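Local coordinates for Glyoxalase/bleomycin resistance protein/dioxygenase (Catenulispora acidiphila, PDB 4N04) that is of unconfirmed function but belongs to the vicinal oxygen chelate superfamily of glyoxalases, bleomycin resistance proteins and dioxygenases, and may act as a dioxygenase, at residues 10-15 against 59-65; 23-29 against 79-84; 37-41 against 52-56; 84-88 against 99-103. The protein carries 1 engineered substitution. One frame throughout, in Å; residues are numbered along the deposited sequence.

Contact 1: 10-15 against 59-65. Engineered in segment 59-65: Met64 (natural residue Val).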
loop_
_atom_site.group_PDB
_atom_site.type_symbol
_atom_site.label_atom_id
_atom_site.label_comp_id
_atom_site.label_asym_id
_atom_site.label_seq_id
_atom_site.Cartn_x
_atom_site.Cartn_y
_atom_site.Cartn_z
ATOM N N ALA A 10 0.129 2.837 -9.862
ATOM C CA ALA A 10 1.370 2.685 -9.113
ATOM C C ALA A 10 1.627 1.198 -8.875
ATOM O O ALA A 10 0.823 0.528 -8.222
ATOM C CB ALA A 10 1.303 3.449 -7.787
ATOM N N GLY A 11 2.735 0.682 -9.412
ATOM C CA GLY A 11 3.027 -0.743 -9.341
ATOM C C GLY A 11 4.017 -1.198 -8.275
ATOM O O GLY A 11 4.928 -0.470 -7.876
ATOM N N VAL A 12 3.838 -2.424 -7.803
ATOM C CA VAL A 12 4.765 -3.018 -6.859
ATOM C C VAL A 12 5.084 -4.428 -7.321
ATOM O O VAL A 12 4.193 -5.249 -7.481
ATOM C CB VAL A 12 4.176 -3.078 -5.423
ATOM C CG1 VAL A 12 5.167 -3.744 -4.478
ATOM C CG2 VAL A 12 3.802 -1.673 -4.916
ATOM N N ALA A 13 6.353 -4.719 -7.561
ATOM C CA ALA A 13 6.734 -6.088 -7.858
ATOM C C ALA A 13 6.793 -6.891 -6.558
ATOM O O ALA A 13 7.372 -6.431 -5.560
ATOM C CB ALA A 13 8.084 -6.127 -8.577
ATOM N N VAL A 14 6.217 -8.089 -6.561
ATOM C CA VAL A 14 6.281 -8.948 -5.377
ATOM C C VAL A 14 6.884 -10.343 -5.645
ATOM O O VAL A 14 6.986 -10.789 -6.796
ATOM C CB VAL A 14 4.894 -9.093 -4.699
ATOM C CG1 VAL A 14 4.266 -7.709 -4.451
ATOM C CG2 VAL A 14 3.979 -9.968 -5.539
ATOM N N GLY A 15 7.292 -11.004 -4.566
ATOM C CA GLY A 15 7.827 -12.356 -4.638
ATOM C C GLY A 15 6.730 -13.409 -4.659
ATOM O O GLY A 15 6.322 -13.867 -5.718
ATOM N N HIS A 59 12.351 -8.267 -9.030
ATOM C CA HIS A 59 12.268 -6.845 -8.694
ATOM C C HIS A 59 11.601 -6.571 -7.368
ATOM O O HIS A 59 11.363 -5.417 -7.031
ATOM C CB HIS A 59 11.525 -6.062 -9.775
ATOM C CG HIS A 59 12.198 -6.110 -11.104
ATOM N ND1 HIS A 59 13.450 -5.576 -11.317
ATOM C CD2 HIS A 59 11.805 -6.650 -12.281
ATOM C CE1 HIS A 59 13.796 -5.770 -12.577
ATOM N NE2 HIS A 59 12.820 -6.426 -13.181
ATOM N N ALA A 60 11.299 -7.625 -6.619
ATOM C CA ALA A 60 10.464 -7.493 -5.425
ATOM C C ALA A 60 11.204 -6.788 -4.291
ATOM O O ALA A 60 12.419 -6.920 -4.168
ATOM C CB ALA A 60 9.967 -8.856 -4.978
ATOM N N GLY A 61 10.470 -6.013 -3.494
ATOM C CA GLY A 61 10.990 -5.436 -2.264
ATOM C C GLY A 61 11.800 -4.175 -2.454
ATOM O O GLY A 61 12.602 -3.820 -1.604
ATOM N N HIS A 62 11.590 -3.494 -3.576
ATOM C CA HIS A 62 12.343 -2.292 -3.894
ATOM C C HIS A 62 11.450 -1.105 -4.203
ATOM O O HIS A 62 11.957 -0.038 -4.556
ATOM C CB HIS A 62 13.216 -2.540 -5.115
ATOM C CG HIS A 62 14.336 -3.485 -4.864
ATOM N ND1 HIS A 62 15.414 -3.156 -4.072
ATOM C CD2 HIS A 62 14.559 -4.746 -5.302
ATOM C CE1 HIS A 62 16.257 -4.173 -4.037
ATOM N NE2 HIS A 62 15.759 -5.150 -4.776
ATOM N N ALA A 63 10.133 -1.300 -4.105
ATOM C CA ALA A 63 9.197 -0.295 -4.584
ATOM C C ALA A 63 9.003 0.765 -3.515
ATOM O O ALA A 63 9.251 0.527 -2.333
ATOM C CB ALA A 63 7.857 -0.935 -4.980
HETATM N N MSE A 64 8.589 1.948 -3.931
HETATM C CA MSE A 64 8.190 2.943 -2.954
HETATM C C MSE A 64 7.011 3.749 -3.445
HETATM O O MSE A 64 7.070 4.369 -4.496
HETATM C CB MSE A 64 9.360 3.836 -2.543
HETATM C CG MSE A 64 10.218 4.332 -3.662
HETATM SE SE MSE A 64 11.902 4.833 -2.829
HETATM C CE MSE A 64 12.366 3.060 -2.137
ATOM N N GLN A 65 5.924 3.697 -2.681
ATOM C CA GLN A 65 4.707 4.413 -3.022
ATOM C C GLN A 65 4.255 5.227 -1.818
ATOM O O GLN A 65 4.358 4.773 -0.680
ATOM C CB GLN A 65 3.618 3.424 -3.457
ATOM C CG GLN A 65 4.072 2.365 -4.471
ATOM C CD GLN A 65 4.406 2.940 -5.849
ATOM O OE1 GLN A 65 4.288 4.133 -6.080
ATOM N NE2 GLN A 65 4.818 2.083 -6.768
HETATM O O HOH W 1 9.480 -3.891 -5.981
HETATM O O HOH W 2 7.580 -5.852 -2.874
#
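Strand 10-14 meets the loop 59-63 and the start of strand 64-69 in a surface contact built from one side-chain amide, a row of small methyl groups and two waters, with no direct backbone hydrogen bond between the two segments. At one end Gln65 reaches across. A first torsion of -47° and a bend at chi2 (-68°) fold its amide back over the strand, where NE2 approaches Gly11 O at 2.8 Å; the angle of 127° at the hydrogen makes this a weak bond. OE1 of the same amide rests 3.5 Å from Ala10 CB. Next along, Val12 runs past Gln65 in the opposite direction and sets CG1 3.9 Å from Ala63 CB. Strands 8-14 and 64-69 are each an edge strand of one of the two four-stranded sheets of this vicinal oxygen chelate fold, and the contact joins those sheets at their margins. Around Ala13 the link becomes polar. One water donates to Ala13 O and accepts from Gly61 N at 3.0 Å; a second donates to His59 O, accepts from His62 N and gives Ala13 O a weak bond. The same carbonyl receives a CA-H...O contact from Ala60 CA at 3.3 Å. Ala13 CB lies 3.6 Å from His59 CB, and Ala60 CB fits against the Val14-Gly15 peptide, 3.5 Å from Gly15 N. Asp105 binds Gly15 N from a nearby loop.

Contact 2: 23-29 against 79-84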
loop_
_atom_site.group_PDB
_atom_site.type_symbol
_atom_site.label_atom_id
_atom_site.label_comp_id
_atom_site.label_asym_id
_atom_site.label_seq_id
_atom_site.Cartn_x
_atom_site.Cartn_y
_atom_site.Cartn_z
ATOM N N TRP A 23 -1.415 -9.502 2.471
ATOM C CA TRP A 23 -0.906 -8.329 3.164
ATOM C C TRP A 23 -1.521 -7.032 2.647
ATOM O O TRP A 23 -2.008 -6.225 3.433
ATOM C CB TRP A 23 0.615 -8.279 3.080
ATOM C CG TRP A 23 1.212 -7.213 3.931
ATOM C CD1 TRP A 23 1.574 -7.320 5.241
ATOM C CD2 TRP A 23 1.519 -5.870 3.536
ATOM N NE1 TRP A 23 2.082 -6.126 5.689
ATOM C CE2 TRP A 23 2.065 -5.221 4.660
ATOM C CE3 TRP A 23 1.383 -5.152 2.342
ATOM C CZ2 TRP A 23 2.474 -3.891 4.625
ATOM C CZ3 TRP A 23 1.791 -3.828 2.313
ATOM C CH2 TRP A 23 2.324 -3.214 3.448
ATOM N N TYR A 24 -1.521 -6.823 1.338
ATOM C CA TYR A 24 -2.097 -5.593 0.801
ATOM C C TYR A 24 -3.598 -5.491 1.082
ATOM O O TYR A 24 -4.133 -4.395 1.270
ATOM C CB TYR A 24 -1.790 -5.438 -0.698
ATOM C CG TYR A 24 -0.377 -4.952 -0.968
ATOM C CD1 TYR A 24 -0.095 -3.592 -1.076
ATOM C CD2 TYR A 24 0.672 -5.852 -1.085
ATOM C CE1 TYR A 24 1.198 -3.138 -1.305
ATOM C CE2 TYR A 24 1.947 -5.431 -1.308
ATOM C CZ TYR A 24 2.221 -4.065 -1.420
ATOM O OH TYR A 24 3.507 -3.648 -1.649
ATOM N N ARG A 25 -4.269 -6.638 1.114
ATOM C CA ARG A 25 -5.686 -6.685 1.462
ATOM C C ARG A 25 -5.889 -6.136 2.876
ATOM O O ARG A 25 -6.677 -5.202 3.089
ATOM C CB ARG A 25 -6.218 -8.116 1.373
ATOM C CG ARG A 25 -7.632 -8.212 0.828
ATOM C CD ARG A 25 -8.362 -9.428 1.386
ATOM N NE ARG A 25 -7.599 -10.660 1.210
ATOM C CZ ARG A 25 -7.658 -11.416 0.119
ATOM N NH1 ARG A 25 -8.441 -11.056 -0.892
ATOM N NH2 ARG A 25 -6.933 -12.530 0.034
ATOM N N SER A 26 -5.165 -6.713 3.833
ATOM C CA SER A 26 -5.191 -6.231 5.209
ATOM C C SER A 26 -4.899 -4.736 5.302
ATOM O O SER A 26 -5.644 -3.991 5.931
ATOM C CB SER A 26 -4.191 -7.006 6.062
ATOM O OG SER A 26 -4.515 -8.389 6.103
ATOM N N LEU A 27 -3.819 -4.298 4.667
ATOM C CA LEU A 27 -3.402 -2.916 4.774
ATOM C C LEU A 27 -4.484 -1.979 4.250
ATOM O O LEU A 27 -4.885 -1.032 4.933
ATOM C CB LEU A 27 -2.076 -2.686 4.024
ATOM C CG LEU A 27 -1.633 -1.229 3.869
ATOM C CD1 LEU A 27 -1.130 -0.685 5.201
ATOM C CD2 LEU A 27 -0.574 -1.081 2.800
ATOM N N LEU A 28 -4.958 -2.239 3.037
ATOM C CA LEU A 28 -5.901 -1.329 2.396
ATOM C C LEU A 28 -7.344 -1.546 2.908
ATOM O O LEU A 28 -8.194 -0.660 2.793
ATOM C CB LEU A 28 -5.828 -1.473 0.872
ATOM C CG LEU A 28 -4.488 -1.247 0.158
ATOM C CD1 LEU A 28 -4.534 -1.828 -1.263
ATOM C CD2 LEU A 28 -4.107 0.225 0.117
ATOM N N GLY A 29 -7.612 -2.715 3.482
ATOM C CA GLY A 29 -8.943 -3.018 3.968
ATOM C C GLY A 29 -9.972 -3.102 2.854
ATOM O O GLY A 29 -11.139 -2.748 3.022
ATOM N N ALA A 79 -5.787 -0.840 9.694
ATOM C CA ALA A 79 -4.727 -1.779 9.342
ATOM C C ALA A 79 -4.286 -2.581 10.565
ATOM O O ALA A 79 -3.900 -3.746 10.445
ATOM C CB ALA A 79 -3.533 -1.044 8.709
ATOM N N SER A 80 -4.342 -1.947 11.735
ATOM C CA SER A 80 -3.989 -2.601 12.994
ATOM C C SER A 80 -4.948 -3.732 13.336
ATOM O O SER A 80 -4.525 -4.814 13.741
ATOM C CB SER A 80 -3.994 -1.591 14.138
ATOM O OG SER A 80 -2.949 -0.653 13.995
ATOM N N GLU A 81 -6.239 -3.475 13.179
ATOM C CA GLU A 81 -7.245 -4.465 13.537
ATOM C C GLU A 81 -7.170 -5.663 12.597
ATOM O O GLU A 81 -7.535 -6.781 12.974
ATOM C CB GLU A 81 -8.653 -3.850 13.530
ATOM C CG GLU A 81 -9.287 -3.742 12.147
ATOM C CD GLU A 81 -10.663 -3.096 12.165
ATOM O OE1 GLU A 81 -10.927 -2.287 13.082
ATOM O OE2 GLU A 81 -11.476 -3.401 11.258
ATOM N N ARG A 82 -6.685 -5.429 11.379
ATOM C CA ARG A 82 -6.581 -6.489 10.383
ATOM C C ARG A 82 -5.176 -7.064 10.383
ATOM O O ARG A 82 -4.783 -7.783 9.468
ATOM C CB ARG A 82 -6.983 -5.986 8.998
ATOM C CG ARG A 82 -8.353 -5.347 8.980
ATOM C CD ARG A 82 -8.783 -4.963 7.586
ATOM N NE ARG A 82 -8.007 -3.842 7.069
ATOM C CZ ARG A 82 -8.338 -2.563 7.221
ATOM N NH1 ARG A 82 -9.438 -2.234 7.884
ATOM N NH2 ARG A 82 -7.567 -1.613 6.707
ATOM N N GLY A 83 -4.419 -6.712 11.417
ATOM C CA GLY A 83 -3.177 -7.392 11.724
ATOM C C GLY A 83 -1.884 -6.880 11.118
ATOM O O GLY A 83 -0.875 -7.576 11.204
ATOM N N VAL A 84 -1.888 -5.690 10.513
ATOM C CA VAL A 84 -0.638 -5.123 9.990
ATOM C C VAL A 84 -0.230 -3.810 10.670
ATOM O O VAL A 84 -1.016 -2.862 10.765
ATOM C CB VAL A 84 -0.617 -5.000 8.427
ATOM C CG1 VAL A 84 -1.056 -6.303 7.782
ATOM C CG2 VAL A 84 -1.476 -3.850 7.930
#
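The last turns of helix 17-28 and the end of helix 72-81 come close at two points of the backbone, with Leu27 CA 4.9 Å from Ala79 CA and Ser26 CA 5.4 Å from Arg82 CA. Arg82 supplies the polar grip. Its NE donates to Ser26 O at 2.6 Å, nearly straight (164°) and in the guanidinium plane, arriving on a lone pair of that carbonyl. NH2 adds a weak bond to the same oxygen and a hydrogen bond to Leu27 O at 3.3 Å, this time from well above the carbonyl plane. A bend at chi3 (-70°) brings the guanidinium round to the helix end, where Gly29 CA sits over one face, 3.3 Å from CZ. Helix 72-81 closes in a Schellman motif, with Gly83 as its C-prime residue and bonds from Val84 N to Ala79 O and from Gly83 N to Ser80 O; this turn directs Val84 back at helix 17-28. There Val84 CG1 packs 3.6 Å from Ser26 CB and obliquely against Trp23 NE1, while CG2 lies 3.8 Å from Leu27 CA. The positive charge beside the C-terminal carbonyls of helix 17-28 would probably be favoured by that helix dipole.

Contact 3: 37-41 against 52-56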
loop_
_atom_site.group_PDB
_atom_site.type_symbol
_atom_site.label_atom_id
_atom_site.label_comp_id
_atom_site.label_asym_id
_atom_site.label_seq_id
_atom_site.Cartn_x
_atom_site.Cartn_y
_atom_site.Cartn_z
ATOM N N HIS A 37 -4.533 -10.754 -14.354
ATOM C CA HIS A 37 -4.282 -12.181 -14.520
ATOM C C HIS A 37 -4.120 -12.858 -13.163
ATOM O O HIS A 37 -4.515 -12.294 -12.148
ATOM C CB HIS A 37 -3.103 -12.460 -15.459
ATOM C CG HIS A 37 -1.772 -12.041 -14.920
ATOM N ND1 HIS A 37 -1.060 -12.801 -14.018
ATOM C CD2 HIS A 37 -1.010 -10.954 -15.181
ATOM C CE1 HIS A 37 0.078 -12.192 -13.733
ATOM N NE2 HIS A 37 0.134 -11.069 -14.426
ATOM N N GLU A 38 -3.562 -14.061 -13.130
ATOM C CA GLU A 38 -3.555 -14.815 -11.882
ATOM C C GLU A 38 -2.566 -14.327 -10.833
ATOM O O GLU A 38 -2.825 -14.458 -9.640
ATOM C CB GLU A 38 -3.358 -16.303 -12.120
ATOM C CG GLU A 38 -4.260 -17.120 -11.220
ATOM C CD GLU A 38 -3.783 -18.538 -11.028
ATOM O OE1 GLU A 38 -2.565 -18.783 -11.208
ATOM O OE2 GLU A 38 -4.630 -19.400 -10.688
ATOM N N THR A 39 -1.433 -13.785 -11.261
ATOM C CA THR A 39 -0.501 -13.208 -10.303
ATOM C C THR A 39 -0.417 -11.674 -10.411
ATOM O O THR A 39 0.660 -11.084 -10.342
ATOM C CB THR A 39 0.879 -13.884 -10.378
ATOM O OG1 THR A 39 1.341 -13.881 -11.729
ATOM C CG2 THR A 39 0.772 -15.324 -9.897
ATOM N N GLU A 40 -1.584 -11.048 -10.545
ATOM C CA GLU A 40 -1.705 -9.604 -10.646
ATOM C C GLU A 40 -3.016 -9.126 -10.063
ATOM O O GLU A 40 -4.083 -9.612 -10.422
ATOM C CB GLU A 40 -1.641 -9.162 -12.094
ATOM C CG GLU A 40 -0.461 -8.304 -12.385
ATOM C CD GLU A 40 -0.624 -7.485 -13.640
ATOM O OE1 GLU A 40 -0.228 -7.975 -14.723
ATOM O OE2 GLU A 40 -1.145 -6.352 -13.532
ATOM N N ALA A 41 -2.933 -8.153 -9.169
ATOM C CA ALA A 41 -4.115 -7.609 -8.532
ATOM C C ALA A 41 -4.039 -6.087 -8.544
ATOM O O ALA A 41 -2.995 -5.506 -8.240
ATOM C CB ALA A 41 -4.224 -8.134 -7.113
ATOM N N TYR A 52 -1.267 -1.494 -8.017
ATOM C CA TYR A 52 -1.248 -2.899 -8.398
ATOM C C TYR A 52 0.003 -3.662 -7.966
ATOM O O TYR A 52 1.100 -3.108 -7.915
ATOM C CB TYR A 52 -1.513 -3.079 -9.901
ATOM C CG TYR A 52 -0.376 -2.681 -10.812
ATOM C CD1 TYR A 52 0.521 -3.632 -11.294
ATOM C CD2 TYR A 52 -0.205 -1.359 -11.208
ATOM C CE1 TYR A 52 1.565 -3.271 -12.143
ATOM C CE2 TYR A 52 0.829 -0.991 -12.063
ATOM C CZ TYR A 52 1.712 -1.946 -12.524
ATOM O OH TYR A 52 2.747 -1.577 -13.362
ATOM N N ILE A 53 -0.185 -4.937 -7.647
ATOM C CA ILE A 53 0.923 -5.840 -7.377
ATOM C C ILE A 53 1.017 -6.886 -8.484
ATOM O O ILE A 53 0.010 -7.314 -9.050
ATOM C CB ILE A 53 0.768 -6.536 -6.015
ATOM C CG1 ILE A 53 -0.499 -7.401 -6.007
ATOM C CG2 ILE A 53 0.715 -5.511 -4.900
ATOM C CD1 ILE A 53 -0.734 -8.153 -4.707
ATOM N N VAL A 54 2.235 -7.298 -8.804
ATOM C CA VAL A 54 2.429 -8.330 -9.808
ATOM C C VAL A 54 3.594 -9.193 -9.362
ATOM O O VAL A 54 4.537 -8.694 -8.764
ATOM C CB VAL A 54 2.715 -7.720 -11.199
ATOM C CG1 VAL A 54 3.846 -6.713 -11.119
ATOM C CG2 VAL A 54 3.026 -8.818 -12.224
ATOM N N GLU A 55 3.525 -10.493 -9.620
ATOM C CA GLU A 55 4.624 -11.367 -9.261
ATOM C C GLU A 55 5.791 -11.195 -10.248
ATOM O O GLU A 55 5.728 -11.650 -11.381
ATOM C CB GLU A 55 4.142 -12.814 -9.190
ATOM C CG GLU A 55 5.151 -13.776 -8.581
ATOM C CD GLU A 55 4.565 -15.152 -8.249
ATOM O OE1 GLU A 55 5.107 -16.154 -8.756
ATOM O OE2 GLU A 55 3.584 -15.244 -7.472
ATOM N N ARG A 56 6.830 -10.478 -9.824
ATOM C CA ARG A 56 8.083 -10.390 -10.574
ATOM C C ARG A 56 9.177 -10.431 -9.521
ATOM O O ARG A 56 9.674 -9.384 -9.090
ATOM C CB ARG A 56 8.197 -9.086 -11.386
ATOM C CG ARG A 56 6.913 -8.611 -12.032
ATOM C CD ARG A 56 6.993 -8.589 -13.542
ATOM N NE ARG A 56 7.755 -7.464 -14.097
ATOM C CZ ARG A 56 8.907 -7.608 -14.743
ATOM N NH1 ARG A 56 9.544 -6.561 -15.240
ATOM N NH2 ARG A 56 9.424 -8.821 -14.892
#
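Tyr52 opens the pairing with its CB 3.3 Å from Ala41 O, while its ring lies alongside the Glu40 side chain, both pointing the same way with ring and carboxylate planes 44° apart. Ile53 follows as the hydrogen-bonded partner of Ala41: its N donates to Ala41 O at 2.9 Å, and its O accepts from Ala41 N at 3.1 Å. On the sheet face that Ile53 shares with Ala41, CG1 lies 4.0 Å from Ala41 CB, and Phe17 of helix 17-28 packs on both residues. Val54 makes a non-hydrogen-bonded pair with Glu40 on the opposite face, where its CB presses 3.4 Å from Glu40 CG. Its CG2, anti to the backbone N, lies beside the same methylene. Glu55 adds one more backbone bond beyond these bridges, N to Thr39 O at 3.0 Å; Thr39 lies in the type I turn 37-40 that leads into strand 40-46 of this antiparallel hairpin. Glu55 CB meets Thr39 CB at 3.6 Å, and the extended chain carries OE2 to Phe17 N, at the start of helix 17-28. The two faces thus differ in chemistry: Ala41 and Ile53 pack apolar groups under a helix, whereas Glu40, backed by Val54 and Tyr52, bonds through OE2 to the nitrogen of a bound buffer molecule, probably from the crystallisation liquor, which may mark a pocket on that side.

Contact 4: 84-88 against 99-103; sequences VEAAK and VTYLD
With CG anti to its carbonyl carbon (chi1 -69°) and the ring turned by a chi2 of -89°, Tyr101 brings ring atoms CD1 and CE1 against the backbone of Glu85 and Ala86, with Val84 O at the ring edge. Ala86 CB stands over one ring face in a CH-pi contact, 4.2 Å from the centroid and 19° off the normal; the same methyl also packs 3.6 Å from Val99 CG2. Ala87 has helical backbone angles, and this kink makes a classic beta bulge: Ala87 and Lys88 both stand opposite Thr100. Thr100 O consequently accepts two bonds, from Ala87 N at 2.6 Å and from Lys88 N at 3.3 Å, the latter on a lone pair. Thr100 N returns a nearly straight bond to Lys88 O at 2.9 Å, which starts the antiparallel pairing of strands 88-91 and 97-102. Ala87 CB leans on Leu102 CG at 3.7 Å, and a water joins Glu85 O to Leu102 N where the backbones diverge. The loop 84-87 therefore hands the chain from helix 72-81 to an outer strand, 88-91. Tyr101 lies between that loop and the helices, touching Trp23 and Leu27 of helix 17-28 and Leu76 and Ala79 of helix 72-81, while strand 108-113 pairs with strand 97-102 on the side away from strand 88-91.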
loop_
_atom_site.group_PDB
_atom_site.type_symbol
_atom_site.label_atom_id
_atom_site.label_comp_id
_atom_site.label_asym_id
_atom_site.label_seq_id
_atom_site.Cartn_x
_atom_site.Cartn_y
_atom_site.Cartn_z
ATOM N N VAL A 84 -1.888 -5.690 10.513
ATOM C CA VAL A 84 -0.638 -5.123 9.990
ATOM C C VAL A 84 -0.230 -3.810 10.670
ATOM O O VAL A 84 -1.016 -2.862 10.765
ATOM C CB VAL A 84 -0.617 -5.000 8.427
ATOM C CG1 VAL A 84 -1.056 -6.303 7.782
ATOM C CG2 VAL A 84 -1.476 -3.850 7.930
ATOM N N GLU A 85 1.007 -3.771 11.159
ATOM C CA GLU A 85 1.516 -2.591 11.860
ATOM C C GLU A 85 2.536 -1.842 11.013
ATOM O O GLU A 85 3.160 -2.417 10.126
ATOM C CB GLU A 85 2.142 -2.986 13.200
ATOM C CG GLU A 85 1.177 -3.669 14.153
ATOM C CD GLU A 85 0.070 -2.740 14.629
ATOM O OE1 GLU A 85 0.390 -1.600 15.038
ATOM O OE2 GLU A 85 -1.115 -3.145 14.585
ATOM N N ALA A 86 2.696 -0.554 11.287
ATOM C CA ALA A 86 3.672 0.249 10.571
ATOM C C ALA A 86 5.097 -0.130 10.966
ATOM O O ALA A 86 5.344 -0.553 12.089
ATOM C CB ALA A 86 3.429 1.733 10.818
ATOM N N ALA A 87 6.023 0.016 10.028
ATOM C CA ALA A 87 7.433 -0.154 10.310
ATOM C C ALA A 87 7.977 1.057 11.091
ATOM O O ALA A 87 8.772 0.912 12.021
ATOM C CB ALA A 87 8.193 -0.329 9.011
ATOM N N LYS A 88 7.536 2.254 10.713
ATOM C CA LYS A 88 8.074 3.479 11.280
ATOM C C LYS A 88 7.022 4.584 11.288
ATOM O O LYS A 88 6.235 4.687 10.345
ATOM C CB LYS A 88 9.284 3.936 10.462
ATOM C CG LYS A 88 9.989 5.131 11.056
ATOM C CD LYS A 88 11.002 5.755 10.113
ATOM C CE LYS A 88 11.845 6.807 10.876
ATOM N NZ LYS A 88 12.775 7.600 10.020
ATOM N N VAL A 99 3.656 7.672 8.016
ATOM C CA VAL A 99 3.907 6.335 8.541
ATOM C C VAL A 99 4.218 5.336 7.439
ATOM O O VAL A 99 3.571 5.309 6.389
ATOM C CB VAL A 99 2.817 5.832 9.543
ATOM C CG1 VAL A 99 1.812 6.954 9.901
ATOM C CG2 VAL A 99 2.136 4.593 9.038
ATOM N N THR A 100 5.232 4.519 7.681
ATOM C CA THR A 100 5.728 3.644 6.644
ATOM C C THR A 100 5.455 2.180 6.927
ATOM O O THR A 100 5.761 1.674 8.000
ATOM C CB THR A 100 7.233 3.831 6.451
ATOM O OG1 THR A 100 7.502 5.208 6.178
ATOM C CG2 THR A 100 7.729 2.978 5.289
ATOM N N TYR A 101 4.896 1.497 5.939
ATOM C CA TYR A 101 4.703 0.061 6.033
ATOM C C TYR A 101 5.715 -0.655 5.165
ATOM O O TYR A 101 6.095 -0.160 4.100
ATOM C CB TYR A 101 3.292 -0.309 5.586
ATOM C CG TYR A 101 2.232 0.170 6.535
ATOM C CD1 TYR A 101 1.813 -0.626 7.600
ATOM C CD2 TYR A 101 1.660 1.429 6.390
ATOM C CE1 TYR A 101 0.838 -0.183 8.491
ATOM C CE2 TYR A 101 0.684 1.879 7.281
ATOM C CZ TYR A 101 0.280 1.067 8.323
ATOM O OH TYR A 101 -0.687 1.503 9.198
ATOM N N LEU A 102 6.151 -1.821 5.618
ATOM C CA LEU A 102 6.968 -2.686 4.789
ATOM C C LEU A 102 6.163 -3.916 4.397
ATOM O O LEU A 102 5.688 -4.639 5.270
ATOM C CB LEU A 102 8.231 -3.095 5.538
ATOM C CG LEU A 102 9.169 -1.941 5.869
ATOM C CD1 LEU A 102 10.327 -2.411 6.717
ATOM C CD2 LEU A 102 9.659 -1.250 4.603
ATOM N N ASP A 103 6.002 -4.147 3.089
ATOM C CA ASP A 103 5.297 -5.341 2.591
ATOM C C ASP A 103 6.156 -6.591 2.821
ATOM O O ASP A 103 7.322 -6.460 3.206
ATOM C CB ASP A 103 4.801 -5.154 1.128
ATOM C CG ASP A 103 5.886 -5.373 0.057
ATOM O OD1 ASP A 103 7.039 -5.753 0.348
ATOM O OD2 ASP A 103 5.550 -5.174 -1.131
HETATM O O HOH W 3 5.229 -2.565 7.873
#

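Contact 3 is closed within the chain segment spanned by contact 1, and contact 4 begins where contact 2 ends, at the shared Val84. Contacts 1 and 3, with centres about 11 Å apart, meet on the sheet of strands 8-14, 49-55, 40-46 and 34-37, where Val12 N lies 2.8 Å from Tyr52 O. Contacts 2 and 4 have centres about 10 Å apart: contact 2 joins the ends of the two helices and contact 4 carries the chain on to strand 97-102 of the second sheet. Tyr24 bridges the halves: its OH probably bonds Asp103 OD2, and its ring touches Ile53. Contacts 3 and 4, about 21 Å apart between centres, lie on different sheets, and contact 1 joins the edges of the two.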